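Local coordinates for protein-tyrosine-phosphatase (PDB 2Z72) that removes phosphate from protein phosphotyrosine in a cold-adapted bacterium, probably using the two zinc ions bound in its calcineurin-like phosphoesterase domain, at residues V122-D133 / Y181-W190. Residues are numbered along the deposited sequence; the frame is centred on the assembly and turned at random. Where two conformers were deposited one is given.
Sequences VNEVLWFMYQLD and YSADTEIGQW. Unlike the reference sequence in segment 181-190: S182 (reference Gly).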
loop_
_atom_site.group_PDB
_atom_site.type_symbol
_atom_site.label_atom_id
_atom_site.label_comp_id
_atom_site.label_asym_id
_atom_site.label_seq_id
_atom_site.Cartn_x
_atom_site.Cartn_y
_atom_site.Cartn_z
ATOM N N VAL A 122 -2.745 -8.804 -8.917
ATOM C CA VAL A 122 -2.051 -7.535 -8.606
ATOM C C VAL A 122 -2.687 -6.368 -9.271
ATOM O O VAL A 122 -2.905 -5.312 -8.646
ATOM C CB VAL A 122 -0.558 -7.668 -8.894
ATOM C CG1 VAL A 122 0.146 -6.328 -8.740
ATOM C CG2 VAL A 122 0.115 -8.717 -8.018
ATOM N N ASN A 123 -2.955 -6.407 -10.579
ATOM C CA ASN A 123 -3.528 -5.267 -11.240
ATOM C C ASN A 123 -4.934 -4.971 -10.795
ATOM O O ASN A 123 -5.336 -3.784 -10.791
ATOM C CB ASN A 123 -3.417 -5.393 -12.756
ATOM C CG ASN A 123 -1.984 -5.234 -13.205
ATOM O OD1 ASN A 123 -1.329 -4.259 -12.856
ATOM N ND2 ASN A 123 -1.462 -6.199 -13.988
ATOM N N GLU A 124 -5.720 -5.958 -10.441
ATOM C CA GLU A 124 -7.035 -5.751 -9.865
ATOM C C GLU A 124 -6.895 -4.915 -8.590
ATOM O O GLU A 124 -7.659 -3.985 -8.388
ATOM C CB GLU A 124 -7.737 -7.066 -9.581
ATOM C CG GLU A 124 -8.116 -7.861 -10.845
ATOM C CD GLU A 124 -7.021 -8.528 -11.603
ATOM O OE1 GLU A 124 -5.874 -8.680 -11.149
ATOM O OE2 GLU A 124 -7.337 -8.918 -12.784
ATOM N N VAL A 125 -5.971 -5.275 -7.718
ATOM C CA VAL A 125 -5.754 -4.493 -6.512
ATOM C C VAL A 125 -5.317 -3.105 -6.835
ATOM O O VAL A 125 -5.835 -2.110 -6.259
ATOM C CB VAL A 125 -4.768 -5.174 -5.546
ATOM C CG1 VAL A 125 -4.612 -4.287 -4.308
ATOM C CG2 VAL A 125 -5.257 -6.550 -5.136
ATOM N N LEU A 126 -4.347 -2.943 -7.741
ATOM C CA LEU A 126 -3.834 -1.614 -8.037
ATOM C C LEU A 126 -4.905 -0.697 -8.562
ATOM O O LEU A 126 -5.076 0.446 -8.096
ATOM C CB LEU A 126 -2.659 -1.742 -9.026
ATOM C CG LEU A 126 -1.351 -2.321 -8.471
ATOM C CD1 LEU A 126 -0.428 -2.675 -9.608
ATOM C CD2 LEU A 126 -0.628 -1.347 -7.543
ATOM N N TRP A 127 -5.666 -1.159 -9.562
ATOM C CA TRP A 127 -6.674 -0.276 -10.149
ATOM C C TRP A 127 -7.820 -0.020 -9.181
ATOM O O TRP A 127 -8.429 1.055 -9.246
ATOM C CB TRP A 127 -7.165 -0.802 -11.509
ATOM C CG TRP A 127 -6.143 -0.666 -12.580
ATOM C CD1 TRP A 127 -5.454 -1.625 -13.232
ATOM C CD2 TRP A 127 -5.689 0.599 -13.114
ATOM N NE1 TRP A 127 -4.610 -1.059 -14.137
ATOM C CE2 TRP A 127 -4.728 0.299 -14.100
ATOM C CE3 TRP A 127 -6.003 1.953 -12.884
ATOM C CZ2 TRP A 127 -4.078 1.286 -14.827
ATOM C CZ3 TRP A 127 -5.354 2.928 -13.606
ATOM C CH2 TRP A 127 -4.406 2.601 -14.567
ATOM N N PHE A 128 -8.163 -0.979 -8.341
ATOM C CA PHE A 128 -9.147 -0.767 -7.326
ATOM C C PHE A 128 -8.667 0.323 -6.373
ATOM O O PHE A 128 -9.447 1.228 -6.037
ATOM C CB PHE A 128 -9.430 -2.069 -6.567
ATOM C CG PHE A 128 -10.287 -1.868 -5.337
ATOM C CD1 PHE A 128 -11.636 -1.606 -5.419
ATOM C CD2 PHE A 128 -9.704 -1.940 -4.095
ATOM C CE1 PHE A 128 -12.400 -1.405 -4.287
ATOM C CE2 PHE A 128 -10.473 -1.736 -2.953
ATOM C CZ PHE A 128 -11.831 -1.492 -3.039
ATOM N N MET A 129 -7.433 0.246 -5.932
ATOM C CA MET A 129 -6.914 1.249 -4.977
ATOM C C MET A 129 -6.788 2.613 -5.624
ATOM O O MET A 129 -6.979 3.617 -4.918
ATOM C CB MET A 129 -5.615 0.760 -4.366
ATOM C CG MET A 129 -5.733 -0.420 -3.419
ATOM S SD MET A 129 -6.915 -0.190 -2.082
ATOM C CE MET A 129 -6.161 1.196 -1.247
ATOM N N TYR A 130 -6.480 2.677 -6.916
ATOM C CA TYR A 130 -6.430 3.945 -7.645
ATOM C C TYR A 130 -7.819 4.583 -7.636
ATOM O O TYR A 130 -8.013 5.753 -7.323
ATOM C CB TYR A 130 -5.902 3.634 -9.012
ATOM C CG TYR A 130 -5.721 4.767 -10.000
ATOM C CD1 TYR A 130 -6.811 5.326 -10.646
ATOM C CD2 TYR A 130 -4.485 5.276 -10.323
ATOM C CE1 TYR A 130 -6.682 6.358 -11.557
ATOM C CE2 TYR A 130 -4.310 6.281 -11.259
ATOM C CZ TYR A 130 -5.426 6.806 -11.873
ATOM O OH TYR A 130 -5.342 7.811 -12.836
ATOM N N GLN A 131 -8.838 3.801 -8.019
ATOM C CA GLN A 131 -10.204 4.309 -8.003
ATOM C C GLN A 131 -10.597 4.722 -6.581
ATOM O O GLN A 131 -11.212 5.785 -6.392
ATOM C CB GLN A 131 -11.157 3.243 -8.562
ATOM C CG GLN A 131 -12.597 3.630 -8.507
ATOM C CD GLN A 131 -13.387 2.613 -9.306
ATOM O OE1 GLN A 131 -13.948 1.684 -8.701
ATOM N NE2 GLN A 131 -13.444 2.745 -10.613
ATOM N N LEU A 132 -10.257 3.921 -5.577
ATOM C CA LEU A 132 -10.658 4.249 -4.200
ATOM C C LEU A 132 -10.007 5.541 -3.776
ATOM O O LEU A 132 -10.623 6.350 -3.036
ATOM C CB LEU A 132 -10.251 3.054 -3.336
ATOM C CG LEU A 132 -11.038 3.016 -2.047
ATOM C CD1 LEU A 132 -12.469 2.497 -2.312
ATOM C CD2 LEU A 132 -10.360 2.131 -1.031
ATOM N N ASP A 133 -8.755 5.770 -4.165
ATOM C CA ASP A 133 -8.036 7.018 -3.859
ATOM C C ASP A 133 -8.850 8.193 -4.345
ATOM O O ASP A 133 -9.127 9.165 -3.609
ATOM C CB ASP A 133 -6.651 6.865 -4.489
ATOM C CG ASP A 133 -5.559 7.875 -4.177
ATOM O OD1 ASP A 133 -5.830 8.883 -3.464
ATOM O OD2 ASP A 133 -4.439 7.656 -4.681
ATOM N N TYR A 181 5.760 -0.921 -14.719
ATOM C CA TYR A 181 5.392 0.012 -13.623
ATOM C C TYR A 181 6.377 1.158 -13.520
ATOM O O TYR A 181 6.559 1.749 -12.450
ATOM C CB TYR A 181 5.296 -0.740 -12.257
ATOM C CG TYR A 181 4.233 -1.834 -12.355
ATOM C CD1 TYR A 181 2.886 -1.494 -12.276
ATOM C CD2 TYR A 181 4.524 -3.152 -12.585
ATOM C CE1 TYR A 181 1.886 -2.451 -12.399
ATOM C CE2 TYR A 181 3.576 -4.109 -12.714
ATOM C CZ TYR A 181 2.248 -3.773 -12.611
ATOM O OH TYR A 181 1.283 -4.743 -12.718
ATOM N N SER A 182 7.032 1.479 -14.632
ATOM C CA SER A 182 8.027 2.561 -14.671
ATOM C C SER A 182 7.372 3.926 -14.661
ATOM O O SER A 182 6.140 4.088 -14.662
ATOM C CB SER A 182 8.902 2.323 -15.905
ATOM O OG SER A 182 8.085 2.515 -17.050
ATOM N N ALA A 183 8.224 4.961 -14.676
ATOM C CA ALA A 183 7.721 6.330 -14.639
ATOM C C ALA A 183 6.944 6.761 -15.854
ATOM O O ALA A 183 6.303 7.828 -15.853
ATOM C CB ALA A 183 8.893 7.272 -14.424
ATOM N N ASP A 184 6.961 5.994 -16.934
ATOM C CA ASP A 184 6.194 6.255 -18.120
ATOM C C ASP A 184 4.757 5.724 -18.010
ATOM O O ASP A 184 3.946 5.984 -18.899
ATOM C CB ASP A 184 6.815 5.600 -19.382
ATOM C CG ASP A 184 7.033 4.121 -19.214
ATOM O OD1 ASP A 184 6.655 3.333 -20.100
ATOM O OD2 ASP A 184 7.628 3.681 -18.200
ATOM N N THR A 185 4.494 4.966 -16.952
ATOM C CA THR A 185 3.233 4.328 -16.788
ATOM C C THR A 185 2.346 5.079 -15.803
ATOM O O THR A 185 2.848 5.698 -14.831
ATOM C CB THR A 185 3.345 2.842 -16.333
ATOM O OG1 THR A 185 3.745 2.780 -14.984
ATOM C CG2 THR A 185 4.310 2.073 -17.264
ATOM N N GLU A 186 1.041 5.015 -15.984
ATOM C CA GLU A 186 0.090 5.630 -15.079
ATOM C C GLU A 186 0.266 5.142 -13.648
ATOM O O GLU A 186 0.373 5.942 -12.697
ATOM C CB GLU A 186 -1.337 5.366 -15.546
ATOM C CG GLU A 186 -2.423 6.054 -14.735
ATOM C CD GLU A 186 -2.440 7.557 -14.855
ATOM O OE1 GLU A 186 -3.055 8.223 -13.995
ATOM O OE2 GLU A 186 -1.788 8.106 -15.761
ATOM N N ILE A 187 0.282 3.827 -13.464
ATOM C CA ILE A 187 0.448 3.249 -12.118
ATOM C C ILE A 187 1.805 3.642 -11.551
ATOM O O ILE A 187 1.887 3.970 -10.358
ATOM C CB ILE A 187 0.205 1.745 -12.128
ATOM C CG1 ILE A 187 -1.237 1.381 -12.466
ATOM C CG2 ILE A 187 0.644 1.132 -10.797
ATOM C CD1 ILE A 187 -2.282 1.865 -11.495
ATOM N N GLY A 188 2.845 3.604 -12.349
ATOM C CA GLY A 188 4.145 3.967 -11.862
ATOM C C GLY A 188 4.191 5.396 -11.435
ATOM O O GLY A 188 4.888 5.721 -10.438
ATOM N N GLN A 189 3.565 6.322 -12.139
ATOM C CA GLN A 189 3.525 7.731 -11.783
ATOM C C GLN A 189 2.759 7.906 -10.472
ATOM O O GLN A 189 3.202 8.655 -9.566
ATOM C CB GLN A 189 2.850 8.516 -12.907
ATOM C CG GLN A 189 3.697 8.585 -14.153
ATOM C CD GLN A 189 2.921 8.919 -15.395
ATOM O OE1 GLN A 189 1.790 9.330 -15.384
ATOM N NE2 GLN A 189 3.601 8.716 -16.531
ATOM N N TRP A 190 1.630 7.241 -10.350
ATOM C CA TRP A 190 0.832 7.264 -9.133
ATOM C C TRP A 190 1.635 6.770 -7.957
ATOM O O TRP A 190 1.717 7.435 -6.884
ATOM C CB TRP A 190 -0.383 6.443 -9.359
ATOM C CG TRP A 190 -1.351 6.217 -8.257
ATOM C CD1 TRP A 190 -2.116 7.081 -7.545
ATOM C CD2 TRP A 190 -1.729 4.909 -7.776
ATOM N NE1 TRP A 190 -2.923 6.437 -6.642
ATOM C CE2 TRP A 190 -2.692 5.104 -6.778
ATOM C CE3 TRP A 190 -1.327 3.632 -8.089
ATOM C CZ2 TRP A 190 -3.283 4.040 -6.082
ATOM C CZ3 TRP A 190 -1.912 2.572 -7.414
ATOM C CH2 TRP A 190 -2.869 2.778 -6.432
#
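W190 reaches across to helix 122-138 and gives its indole N-H to D133. W190 NE1 lies 2.8 Å from D133 OD2 in a nearly straight bond (170°). The acceptor sits close to the indole plane and uses its anti lone pair. W190 CG stands anti to the backbone N (chi1 176°), which carries the indole out to the partner helix. There the edge of Y130 meets the face of W190 in an edge-to-face (T-shaped) pair, 4.9 Å from the Y130 ring centroid to that of the five-membered ring. L126 and M129 meet the six-membered ring. A leucine in place of W190 would probably leave D133 without its indole donor and the Y130 edge without a face to rest on.

Y130 OH donates to E186 OE1 at 2.6 Å. It meets OE1 on the anti side, somewhat out of the carboxylate plane. Y181 OH donates to N123 OD1 at 2.7 Å, with ring and amide nearly coplanar. K194 forms a salt bridge with D133 OD2, while K60 and T15 bind E186 OE2. Y130 OH also accepts from S56 N, N123 ND2 donates to D9 OD2, and W127 NE1 is satisfied by P11 O.

Between these polar pairs lies an apolar centre. I187 CD1 makes a CH-pi contact, 3.6 Å from the centroid of the W127 six-membered ring and almost on its normal. L126 CD1 packs on Y181 and I187.

T185 OG1 accepts from G188 N, 2.9 Å away, as the N-cap of helix 186-192, and donates to S182 O. Helix 122-138 links parallel strands 108-111 and 142-145 in a beta-alpha-beta crossover of the calcineurin-like phosphoesterase fold; segment 186-190 packs on it at 58°.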